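Local coordinates for dual specificity protein phosphatase 12 (Homo sapiens, PDB 4KI9) that removes phosphate from phosphotyrosine as well as phosphoserine and phosphothreonine residues of proteins, the chain here being its catalytic domain, at residues A[85-90]-A[97-102]; A[2-7]-A[117-122]; A[140-143]-A[149-152]. The protein carries 2 engineered substitutions. One frame throughout, in Å; residues are numbered along the deposited sequence.

Contact 1 (A[85-90]-A[97-102]); sequences VLVHSH and VAIITA. Engineered in segment 85-90: Ser89 (natural residue Cys). With PO4 (phosphate ion), chain B.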
ATOM      1  N   VAL A  85      -9.720   1.744   7.485  1.00 18.03           N
ATOM      2  CA  VAL A  85      -8.270   1.664   7.359  1.00 20.43           C
ATOM      3  C   VAL A  85      -7.668   2.911   6.699  1.00 25.75           C
ATOM      4  O   VAL A  85      -8.190   3.411   5.701  1.00 27.70           O
ATOM      5  CB  VAL A  85      -7.883   0.438   6.494  1.00 23.65           C
ATOM      6  CG1 VAL A  85      -6.385   0.412   6.220  1.00 21.92           C
ATOM      7  CG2 VAL A  85      -8.316  -0.831   7.169  1.00 21.98           C
ATOM      8  N   LEU A  86      -6.569   3.408   7.262  1.00 17.47           N
ATOM      9  CA  LEU A  86      -5.764   4.441   6.611  1.00 17.75           C
ATOM     10  C   LEU A  86      -4.431   3.840   6.191  1.00 21.07           C
ATOM     11  O   LEU A  86      -3.755   3.199   6.999  1.00 20.89           O
ATOM     12  CB  LEU A  86      -5.509   5.604   7.575  1.00 19.57           C
ATOM     13  CG  LEU A  86      -4.512   6.659   7.054  1.00 28.29           C
ATOM     14  CD1 LEU A  86      -5.030   7.364   5.791  1.00 28.70           C
ATOM     15  CD2 LEU A  86      -4.152   7.676   8.137  1.00 28.86           C
ATOM     16  N   VAL A  87      -4.060   4.025   4.929  1.00 18.29           N
ATOM     17  CA  VAL A  87      -2.713   3.676   4.467  1.00 21.13           C
ATOM     18  C   VAL A  87      -2.019   4.985   4.162  1.00 23.72           C
ATOM     19  O   VAL A  87      -2.506   5.767   3.336  1.00 24.74           O
ATOM     20  CB  VAL A  87      -2.731   2.847   3.165  1.00 20.40           C
ATOM     21  CG1 VAL A  87      -1.301   2.568   2.705  1.00 20.37           C
ATOM     22  CG2 VAL A  87      -3.495   1.547   3.363  1.00 21.89           C
ATOM     23  N   HIS A  88      -0.909   5.265   4.828  1.00 22.02           N
ATOM     24  CA  HIS A  88      -0.239   6.546   4.580  1.00 23.72           C
ATOM     25  C   HIS A  88       1.265   6.428   4.387  1.00 27.76           C
ATOM     26  O   HIS A  88       1.916   5.533   4.940  1.00 22.09           O
ATOM     27  CB  HIS A  88      -0.529   7.550   5.703  1.00 30.10           C
ATOM     28  CG  HIS A  88       0.312   7.342   6.926  1.00 30.59           C
ATOM     29  ND1 HIS A  88       1.476   8.037   7.148  1.00 25.50           N
ATOM     30  CD2 HIS A  88       0.161   6.508   7.985  1.00 31.64           C
ATOM     31  CE1 HIS A  88       2.008   7.649   8.296  1.00 30.53           C
ATOM     32  NE2 HIS A  88       1.229   6.723   8.823  1.00 30.72           N
ATOM     33  N   SER A  89       1.801   7.353   3.590  1.00 25.13           N
ATOM     34  CA  SER A  89       3.235   7.538   3.428  1.00 24.45           C
ATOM     35  C   SER A  89       3.591   8.959   3.891  1.00 32.00           C
ATOM     36  O   SER A  89       2.928   9.502   4.769  1.00 39.72           O
ATOM     37  CB  SER A  89       3.624   7.321   1.966  1.00 31.53           C
ATOM     38  OG  SER A  89       2.727   7.982   1.083  1.00 38.30           O
ATOM     39  N   HIS A  90       4.629   9.560   3.318  1.00 28.34           N
ATOM     40  CA  HIS A  90       4.936  10.954   3.649  1.00 36.08           C
ATOM     41  C   HIS A  90       4.169  11.948   2.771  1.00 36.28           C
ATOM     42  O   HIS A  90       3.535  12.871   3.280  1.00 37.54           O
ATOM     43  CB  HIS A  90       6.437  11.247   3.586  1.00 35.29           C
ATOM     44  CG  HIS A  90       6.786  12.647   3.996  1.00 31.44           C
ATOM     45  ND1 HIS A  90       7.222  13.601   3.101  1.00 37.46           N
ATOM     46  CD2 HIS A  90       6.737  13.258   5.203  1.00 31.98           C
ATOM     47  CE1 HIS A  90       7.435  14.737   3.742  1.00 33.85           C
ATOM     48  NE2 HIS A  90       7.148  14.557   5.017  1.00 36.09           N
ATOM     49  N   VAL A  97       0.358   4.862  -2.307  1.00 28.48           N
ATOM     50  CA  VAL A  97      -0.305   4.584  -3.574  1.00 21.95           C
ATOM     51  C   VAL A  97      -0.011   3.172  -4.097  1.00 16.57           C
ATOM     52  O   VAL A  97      -0.917   2.472  -4.538  1.00 23.89           O
ATOM     53  CB  VAL A  97       0.086   5.645  -4.643  1.00 28.07           C
ATOM     54  CG1 VAL A  97      -0.360   5.211  -6.021  1.00 31.81           C
ATOM     55  CG2 VAL A  97      -0.527   6.998  -4.282  1.00 32.35           C
ATOM     56  N   ALA A  98       1.251   2.752  -4.039  1.00 22.60           N
ATOM     57  CA  ALA A  98       1.617   1.384  -4.417  1.00 22.49           C
ATOM     58  C   ALA A  98       0.895   0.325  -3.562  1.00 21.21           C
ATOM     59  O   ALA A  98       0.389  -0.683  -4.079  1.00 18.13           O
ATOM     60  CB  ALA A  98       3.128   1.198  -4.335  1.00 18.33           C
ATOM     61  N   ILE A  99       0.836   0.556  -2.256  1.00 18.37           N
ATOM     62  CA  ILE A  99       0.175  -0.398  -1.361  1.00 21.52           C
ATOM     63  C   ILE A  99      -1.314  -0.501  -1.670  1.00 19.81           C
ATOM     64  O   ILE A  99      -1.868  -1.596  -1.744  1.00 18.29           O
ATOM     65  CB  ILE A  99       0.366  -0.018   0.130  1.00 20.58           C
ATOM     66  CG1 ILE A  99       1.839  -0.121   0.528  1.00 26.55           C
ATOM     67  CG2 ILE A  99      -0.481  -0.905   1.042  1.00 16.98           C
ATOM     68  CD1 ILE A  99       2.475  -1.481   0.252  1.00 28.58           C
ATOM     69  N   ILE A 100      -1.973   0.641  -1.827  1.00 21.09           N
ATOM     70  CA  ILE A 100      -3.399   0.629  -2.163  1.00 21.28           C
ATOM     71  C   ILE A 100      -3.639  -0.111  -3.475  1.00 25.60           C
ATOM     72  O   ILE A 100      -4.547  -0.943  -3.578  1.00 22.09           O
ATOM     73  CB  ILE A 100      -3.956   2.062  -2.284  1.00 25.32           C
ATOM     74  CG1 ILE A 100      -3.931   2.742  -0.921  1.00 21.46           C
ATOM     75  CG2 ILE A 100      -5.387   2.037  -2.823  1.00 26.37           C
ATOM     76  CD1 ILE A 100      -4.872   2.083   0.081  1.00 24.88           C
ATOM     77  N   THR A 101      -2.809   0.190  -4.472  1.00 26.66           N
ATOM     78  CA  THR A 101      -2.931  -0.453  -5.774  1.00 24.62           C
ATOM     79  C   THR A 101      -2.800  -1.969  -5.630  1.00 21.79           C
ATOM     80  O   THR A 101      -3.599  -2.724  -6.197  1.00 23.43           O
ATOM     81  CB  THR A 101      -1.912   0.096  -6.787  1.00 24.61           C
ATOM     82  OG1 THR A 101      -2.051   1.523  -6.877  1.00 26.14           O
ATOM     83  CG2 THR A 101      -2.145  -0.517  -8.188  1.00 23.64           C
ATOM     84  N   ALA A 102      -1.825  -2.413  -4.836  1.00 16.60           N
ATOM     85  CA  ALA A 102      -1.627  -3.841  -4.635  1.00 20.92           C
ATOM     86  C   ALA A 102      -2.869  -4.463  -4.001  1.00 16.08           C
ATOM     87  O   ALA A 102      -3.292  -5.566  -4.365  1.00 19.01           O
ATOM     88  CB  ALA A 102      -0.392  -4.098  -3.773  1.00 19.81           C
TER
HETATM   89  P   PO4 B 201       5.570   9.066  -0.788  1.00 32.99           P
HETATM   90  O1  PO4 B 201       5.956   9.679   0.538  1.00 37.17           O
HETATM   91  O2  PO4 B 201       6.137   7.674  -0.892  1.00 27.77           O
HETATM   92  O3  PO4 B 201       4.071   9.057  -0.953  1.00 25.13           O
HETATM   93  O4  PO4 B 201       6.188   9.880  -1.905  1.00 35.69           O

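Contact 2 (A[2-7]-A[117-122]); sequences LEVQPG and EKLQIL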
ATOM      1  N   LEU A   2      -7.835  10.676   1.493  1.00 33.67           N
ATOM      2  CA  LEU A   2      -8.748  10.449   0.377  1.00 38.29           C
ATOM      3  C   LEU A   2      -9.347   9.051   0.434  1.00 35.03           C
ATOM      4  O   LEU A   2      -8.637   8.066   0.664  1.00 31.14           O
ATOM      5  CB  LEU A   2      -7.992  10.634  -0.943  1.00 42.13           C
ATOM      6  CG  LEU A   2      -8.779  11.078  -2.174  1.00 57.13           C
ATOM      7  CD1 LEU A   2      -7.889  11.912  -3.072  1.00 58.96           C
ATOM      8  CD2 LEU A   2      -9.312   9.875  -2.931  1.00 62.27           C
ATOM      9  N   GLU A   3     -10.652   8.957   0.205  1.00 33.78           N
ATOM     10  CA  GLU A   3     -11.352   7.677   0.290  1.00 34.92           C
ATOM     11  C   GLU A   3     -11.303   6.895  -1.022  1.00 36.50           C
ATOM     12  O   GLU A   3     -11.728   7.399  -2.053  1.00 32.47           O
ATOM     13  CB  GLU A   3     -12.803   7.913   0.687  1.00 41.21           C
ATOM     14  CG  GLU A   3     -13.634   6.650   0.765  1.00 51.36           C
ATOM     15  CD  GLU A   3     -14.943   6.877   1.490  1.00 56.85           C
ATOM     16  OE1 GLU A   3     -15.681   5.897   1.720  1.00 64.44           O
ATOM     17  OE2 GLU A   3     -15.226   8.040   1.834  1.00 53.41           O
ATOM     18  N   VAL A   4     -10.797   5.664  -0.975  1.00 28.93           N
ATOM     19  CA  VAL A   4     -10.620   4.838  -2.170  1.00 32.39           C
ATOM     20  C   VAL A   4     -11.881   4.034  -2.437  1.00 36.42           C
ATOM     21  O   VAL A   4     -12.276   3.813  -3.583  1.00 33.25           O
ATOM     22  CB  VAL A   4      -9.459   3.829  -1.998  1.00 34.53           C
ATOM     23  CG1 VAL A   4      -9.270   3.012  -3.271  1.00 31.27           C
ATOM     24  CG2 VAL A   4      -8.180   4.543  -1.639  1.00 35.69           C
ATOM     25  N   GLN A   5     -12.490   3.582  -1.350  1.00 33.71           N
ATOM     26  CA  GLN A   5     -13.750   2.861  -1.371  1.00 32.02           C
ATOM     27  C   GLN A   5     -14.222   2.886   0.079  1.00 33.04           C
ATOM     28  O   GLN A   5     -13.477   3.341   0.942  1.00 34.29           O
ATOM     29  CB  GLN A   5     -13.554   1.441  -1.914  1.00 35.49           C
ATOM     30  CG  GLN A   5     -12.475   0.615  -1.240  1.00 36.24           C
ATOM     31  CD  GLN A   5     -12.147  -0.633  -2.036  1.00 38.42           C
ATOM     32  OE1 GLN A   5     -12.023  -0.581  -3.258  1.00 40.98           O
ATOM     33  NE2 GLN A   5     -12.042  -1.767  -1.354  1.00 36.10           N
ATOM     34  N   PRO A   6     -15.461   2.452   0.358  1.00 35.29           N
ATOM     35  CA  PRO A   6     -15.895   2.644   1.750  1.00 34.92           C
ATOM     36  C   PRO A   6     -15.013   1.928   2.784  1.00 27.82           C
ATOM     37  O   PRO A   6     -14.685   0.749   2.629  1.00 26.59           O
ATOM     38  CB  PRO A   6     -17.338   2.117   1.759  1.00 32.35           C
ATOM     39  CG  PRO A   6     -17.536   1.416   0.452  1.00 43.36           C
ATOM     40  CD  PRO A   6     -16.565   2.015  -0.514  1.00 43.58           C
ATOM     41  N   GLY A   7     -14.597   2.671   3.808  1.00 25.52           N
ATOM     42  CA  GLY A   7     -13.750   2.134   4.865  1.00 21.98           C
ATOM     43  C   GLY A   7     -12.268   2.061   4.517  1.00 22.26           C
ATOM     44  O   GLY A   7     -11.470   1.547   5.293  1.00 24.86           O
ATOM     45  N   GLU A 117      -5.132   2.860 -12.594  1.00 44.20           N
ATOM     46  CA  GLU A 117      -5.982   3.811 -13.310  1.00 49.10           C
ATOM     47  C   GLU A 117      -7.104   4.318 -12.400  1.00 48.93           C
ATOM     48  O   GLU A 117      -7.442   5.502 -12.414  1.00 46.66           O
ATOM     49  CB  GLU A 117      -6.552   3.152 -14.568  1.00 56.86           C
ATOM     50  CG  GLU A 117      -7.573   3.968 -15.334  1.00 65.81           C
ATOM     51  CD  GLU A 117      -8.282   3.133 -16.384  1.00 77.72           C
ATOM     52  OE1 GLU A 117      -7.599   2.369 -17.100  1.00 80.50           O
ATOM     53  OE2 GLU A 117      -9.524   3.226 -16.481  1.00 85.39           O
ATOM     54  N   LYS A 118      -7.655   3.420 -11.588  1.00 48.89           N
ATOM     55  CA  LYS A 118      -8.696   3.784 -10.638  1.00 44.40           C
ATOM     56  C   LYS A 118      -8.207   4.801  -9.617  1.00 45.82           C
ATOM     57  O   LYS A 118      -8.913   5.751  -9.290  1.00 49.96           O
ATOM     58  CB  LYS A 118      -9.225   2.548  -9.914  1.00 46.80           C
ATOM     59  CG  LYS A 118     -10.244   1.754 -10.701  1.00 51.99           C
ATOM     60  CD  LYS A 118     -10.721   0.539  -9.910  1.00 53.24           C
ATOM     61  CE  LYS A 118     -11.907  -0.126 -10.594  1.00 59.26           C
ATOM     62  NZ  LYS A 118     -12.169  -1.507 -10.094  1.00 60.61           N
ATOM     63  N   LEU A 119      -6.999   4.594  -9.107  1.00 43.88           N
ATOM     64  CA  LEU A 119      -6.421   5.513  -8.134  1.00 38.22           C
ATOM     65  C   LEU A 119      -6.115   6.871  -8.744  1.00 36.56           C
ATOM     66  O   LEU A 119      -6.288   7.906  -8.099  1.00 40.20           O
ATOM     67  CB  LEU A 119      -5.127   4.941  -7.563  1.00 40.41           C
ATOM     68  CG  LEU A 119      -5.212   4.257  -6.207  1.00 40.99           C
ATOM     69  CD1 LEU A 119      -3.817   4.050  -5.661  1.00 40.23           C
ATOM     70  CD2 LEU A 119      -6.044   5.093  -5.257  1.00 41.13           C
ATOM     71  N   GLN A 120      -5.613   6.859  -9.972  1.00 34.53           N
ATOM     72  CA  GLN A 120      -5.219   8.101 -10.632  1.00 40.52           C
ATOM     73  C   GLN A 120      -6.425   8.968 -10.968  1.00 46.18           C
ATOM     74  O   GLN A 120      -6.331  10.194 -10.955  1.00 47.11           O
ATOM     75  CB  GLN A 120      -4.357   7.824 -11.867  1.00 38.01           C
ATOM     76  CG  GLN A 120      -3.052   7.130 -11.510  1.00 46.21           C
ATOM     77  CD  GLN A 120      -2.005   7.234 -12.598  1.00 48.86           C
ATOM     78  OE1 GLN A 120      -0.992   7.914 -12.434  1.00 47.09           O
ATOM     79  NE2 GLN A 120      -2.232   6.542 -13.705  1.00 46.26           N
ATOM     80  N   ILE A 121      -7.555   8.330 -11.256  1.00 47.43           N
ATOM     81  CA  ILE A 121      -8.815   9.046 -11.412  1.00 51.74           C
ATOM     82  C   ILE A 121      -9.143   9.771 -10.109  1.00 49.81           C
ATOM     83  O   ILE A 121      -9.509  10.943 -10.113  1.00 46.99           O
ATOM     84  CB  ILE A 121      -9.967   8.086 -11.767  1.00 58.62           C
ATOM     85  CG1 ILE A 121      -9.924   7.730 -13.253  1.00 59.49           C
ATOM     86  CG2 ILE A 121     -11.314   8.703 -11.425  1.00 64.78           C
ATOM     87  CD1 ILE A 121     -11.022   6.771 -13.680  1.00 61.95           C
ATOM     88  N   LEU A 122      -8.977   9.067  -8.994  1.00 40.97           N
ATOM     89  CA  LEU A 122      -9.287   9.614  -7.675  1.00 46.59           C
ATOM     90  C   LEU A 122      -8.303  10.700  -7.266  1.00 48.43           C
ATOM     91  O   LEU A 122      -8.679  11.698  -6.648  1.00 47.71           O
ATOM     92  CB  LEU A 122      -9.289   8.502  -6.619  1.00 46.42           C
ATOM     93  CG  LEU A 122     -10.642   7.840  -6.362  1.00 59.01           C
ATOM     94  CD1 LEU A 122     -11.620   8.854  -5.787  1.00 61.71           C
ATOM     95  CD2 LEU A 122     -11.207   7.221  -7.634  1.00 65.97           C
TER

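Contact 3 (A[140-143]-A[149-152]); sequences QAMG and SSAI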
ATOM      1  N   GLN A 140       1.448  -9.063 -10.208  1.00 22.65           N
ATOM      2  CA  GLN A 140       0.429  -9.601 -11.113  1.00 26.97           C
ATOM      3  C   GLN A 140       0.935 -10.868 -11.822  1.00 30.48           C
ATOM      4  O   GLN A 140       0.266 -11.909 -11.829  1.00 25.15           O
ATOM      5  CB  GLN A 140       0.030  -8.544 -12.152  1.00 27.98           C
ATOM      6  CG  GLN A 140      -0.952  -9.035 -13.228  1.00 28.21           C
ATOM      7  CD  GLN A 140      -1.280  -7.956 -14.249  1.00 34.37           C
ATOM      8  OE1 GLN A 140      -1.111  -6.765 -13.985  1.00 29.37           O
ATOM      9  NE2 GLN A 140      -1.752  -8.373 -15.426  1.00 30.76           N
ATOM     10  N   ALA A 141       2.124 -10.779 -12.407  1.00 26.37           N
ATOM     11  CA  ALA A 141       2.696 -11.912 -13.130  1.00 30.57           C
ATOM     12  C   ALA A 141       2.825 -13.155 -12.245  1.00 29.13           C
ATOM     13  O   ALA A 141       2.756 -14.274 -12.739  1.00 30.34           O
ATOM     14  CB  ALA A 141       4.052 -11.537 -13.738  1.00 28.37           C
ATOM     15  N   MET A 142       3.004 -12.958 -10.940  1.00 25.94           N
ATOM     16  CA  MET A 142       3.061 -14.078  -9.992  1.00 26.16           C
ATOM     17  C   MET A 142       1.673 -14.566  -9.536  1.00 27.54           C
ATOM     18  O   MET A 142       1.557 -15.509  -8.756  1.00 25.81           O
ATOM     19  CB  MET A 142       3.920 -13.711  -8.771  1.00 24.87           C
ATOM     20  CG  MET A 142       5.432 -13.619  -9.049  1.00 21.33           C
ATOM     21  SD  MET A 142       6.420 -13.312  -7.543  1.00 25.78           S
ATOM     22  CE  MET A 142       5.944 -11.624  -7.191  1.00 24.58           C
ATOM     23  N   GLY A 143       0.618 -13.929 -10.019  1.00 26.28           N
ATOM     24  CA  GLY A 143      -0.722 -14.341  -9.644  1.00 23.08           C
ATOM     25  C   GLY A 143      -1.263 -13.562  -8.464  1.00 24.20           C
ATOM     26  O   GLY A 143      -2.084 -14.073  -7.700  1.00 22.43           O
ATOM     27  N   SER A 149       9.012 -18.976  -4.291  1.00 37.68           N
ATOM     28  CA  SER A 149       9.606 -20.121  -4.960  1.00 38.80           C
ATOM     29  C   SER A 149       9.589 -19.935  -6.470  1.00 38.64           C
ATOM     30  O   SER A 149      10.119 -20.763  -7.203  1.00 45.95           O
ATOM     31  CB  SER A 149       8.870 -21.410  -4.588  1.00 41.18           C
ATOM     32  OG  SER A 149       7.810 -21.656  -5.493  1.00 44.80           O
ATOM     33  N   SER A 150       8.981 -18.848  -6.938  1.00 32.80           N
ATOM     34  CA  SER A 150       8.887 -18.617  -8.375  1.00 31.52           C
ATOM     35  C   SER A 150      10.214 -18.128  -8.939  1.00 30.66           C
ATOM     36  O   SER A 150      11.039 -17.551  -8.224  1.00 26.19           O
ATOM     37  CB  SER A 150       7.764 -17.629  -8.714  1.00 29.07           C
ATOM     38  OG  SER A 150       8.079 -16.330  -8.259  1.00 26.99           O
ATOM     39  N   ALA A 151      10.425 -18.384 -10.225  1.00 32.45           N
ATOM     40  CA  ALA A 151      11.614 -17.901 -10.900  1.00 32.67           C
ATOM     41  C   ALA A 151      11.566 -16.386 -11.006  1.00 29.03           C
ATOM     42  O   ALA A 151      12.604 -15.729 -10.988  1.00 32.01           O
ATOM     43  CB  ALA A 151      11.743 -18.539 -12.295  1.00 31.41           C
ATOM     44  N   ILE A 152      10.361 -15.834 -11.129  1.00 26.31           N
ATOM     45  CA  ILE A 152      10.188 -14.381 -11.186  1.00 28.68           C
ATOM     46  C   ILE A 152      10.702 -13.720  -9.903  1.00 26.56           C
ATOM     47  O   ILE A 152      11.437 -12.731  -9.957  1.00 22.22           O
ATOM     48  CB  ILE A 152       8.719 -13.976 -11.414  1.00 28.74           C
ATOM     49  CG1 ILE A 152       8.296 -14.260 -12.847  1.00 32.97           C
ATOM     50  CG2 ILE A 152       8.504 -12.482 -11.128  1.00 25.55           C
ATOM     51  CD1 ILE A 152       6.832 -14.043 -13.064  1.00 36.68           C
TER

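Contact 1 (A[85-90]-A[97-102])
Val87 of the central strand packs against Ile99 and Ile100 of the helix that follows it, an apolar strand-to-helix contact deep in the domain. The two methyls of Val87 divide the work. CG1, anti to the backbone N (chi1 178°), meets the CG2 methyl of Ile99 at 3.9 Å and lies almost as near its CB. CG2 takes the neighbouring residue, touching CD1 of Ile100 at 3.6 Å, with the two side chains pointing antiparallel as they pass. Branched aliphatic residues suit this interface: the beta-branch of valine presents a broad face from the strand, while isoleucine can offer its short branch, as Ile99 does, or the end of its longer one, as Ile100 does. Ile75 of helix 68-80 also packs on Val87 and Ile99. On the helix, Thr101 OG1 donates to Val97 O at 2.8 Å, across the carbonyl plane from the amide Thr101 N, which satisfies a buried hydroxyl. Where the strand ends, the engineered Ser89, cysteine in the natural protein and the predicted phosphocysteine residue, hydrogen-bonds through OG to O3 of a phosphate ion at 2.7 Å. Arg95 and several loop amides also bind this ion. The succession of strand, phosphate-cradling P-loop and helix is characteristic of the protein tyrosine phosphatases, the loop carrying the CX5R signature from position 89 to Arg95.

Contact 2 (A[2-7]-A[117-122])
Leu2 and Val4, on the first strand of the beta hairpin at the start of the phosphatase domain, pack against Leu122 and Leu119 in the last turn of helix 112-122. The hairpin forms one margin of the mixed sheet, its outer strand interrupted by a classic beta bulge in which Val4 and Gln5 both face Leu8. Contact across the two segments is dispersive, made by aliphatic carbons, some of them resting on backbone carbonyl oxygens. Leu2 does its part with both branches: CD2 lies over CB and CD1 of Leu122, 3.8 Å from the latter, while CD1 approaches the carbonyl oxygen Leu122 O at 3.7 Å. Placing CG roughly anti to the backbone N (chi1 -152°) directs this fork at the helix. Leu122 sends CD1 on toward the strand backbone, 4.0 Å from Glu3 O. Glutamate suits its place between the two apolar residues, because its side chain leaves the strand away from the helix and is exposed. The inner half of the contact belongs to Leu119, buried where helix, hairpin and helix 95-108 converge; it also packs on Phe10, Val97 and Thr101. Leucine is apt there because its fork can serve two neighbours at once: CD1 is turned to helix 95-108, whereas CD2 meets CG2 of Val4 at 4.2 Å.

Contact 3 (A[140-143]-A[149-152])
Met142 and Ile152 lay their side chains obliquely over one another, the methionine shaft meeting the short branch of the isoleucine: Met142 CG lies 3.9 Å from Ile152 CG2. The longer branch of Ile152, extended at chi2 (173°), passes on to the helix end, where Ile152 CD1 rests 3.8 Å from Ala141 CB. Alanine's small side chain lets the isoleucine end come close to the helix surface. Beyond CG the methionine brings its sulfur alongside Ser150, Met142 SD to Ser150 OG 3.5 Å, then bends at chi3 (-70°), carrying CE away from the hydroxyl; Leu65 also packs on this side chain. The contact joins two helix ends across a short loop. Helix 130-141 finishes in a Schellman motif, with Gly143 N bonded to Gln140 O at 2.7 Å and glycine at the positive-phi position, where a side chain would press on the preceding carbonyl. Helix 151-160 begins at Ser150, its N-cap: OG is hydrogen-bonded to Tyr153 N and to Asp147 O, so the sulfur is a neighbour of an already engaged hydroxyl. Serine fits here, its hydroxyl on a short arm that can meet the amide of Tyr153 in the first turn. Ala141 and Ile152 also touch a neighbouring molecule in the crystal.

In the fold
From the N terminus, residues 2-7 provide the first half of contact 2, whose partner comes only after 109 intervening residues; it fastens the N-terminal hairpin to helix 112-122, and the loop it closes takes in most of the sheet and several helices. Contact 1 is nested inside that loop, closing the short phosphate-binding loop between strand 84-88 and helix 95-108. The two touch directly: Val85 N probably donates a hydrogen bond to Gly7 O at 2.8 Å, and their two helices share a boundary. Contact 3 follows in series, tying the end of helix 130-141 to the start of helix 151-160. Its centre lies about 22 Å from that of contact 1 and about 27 Å from that of contact 2.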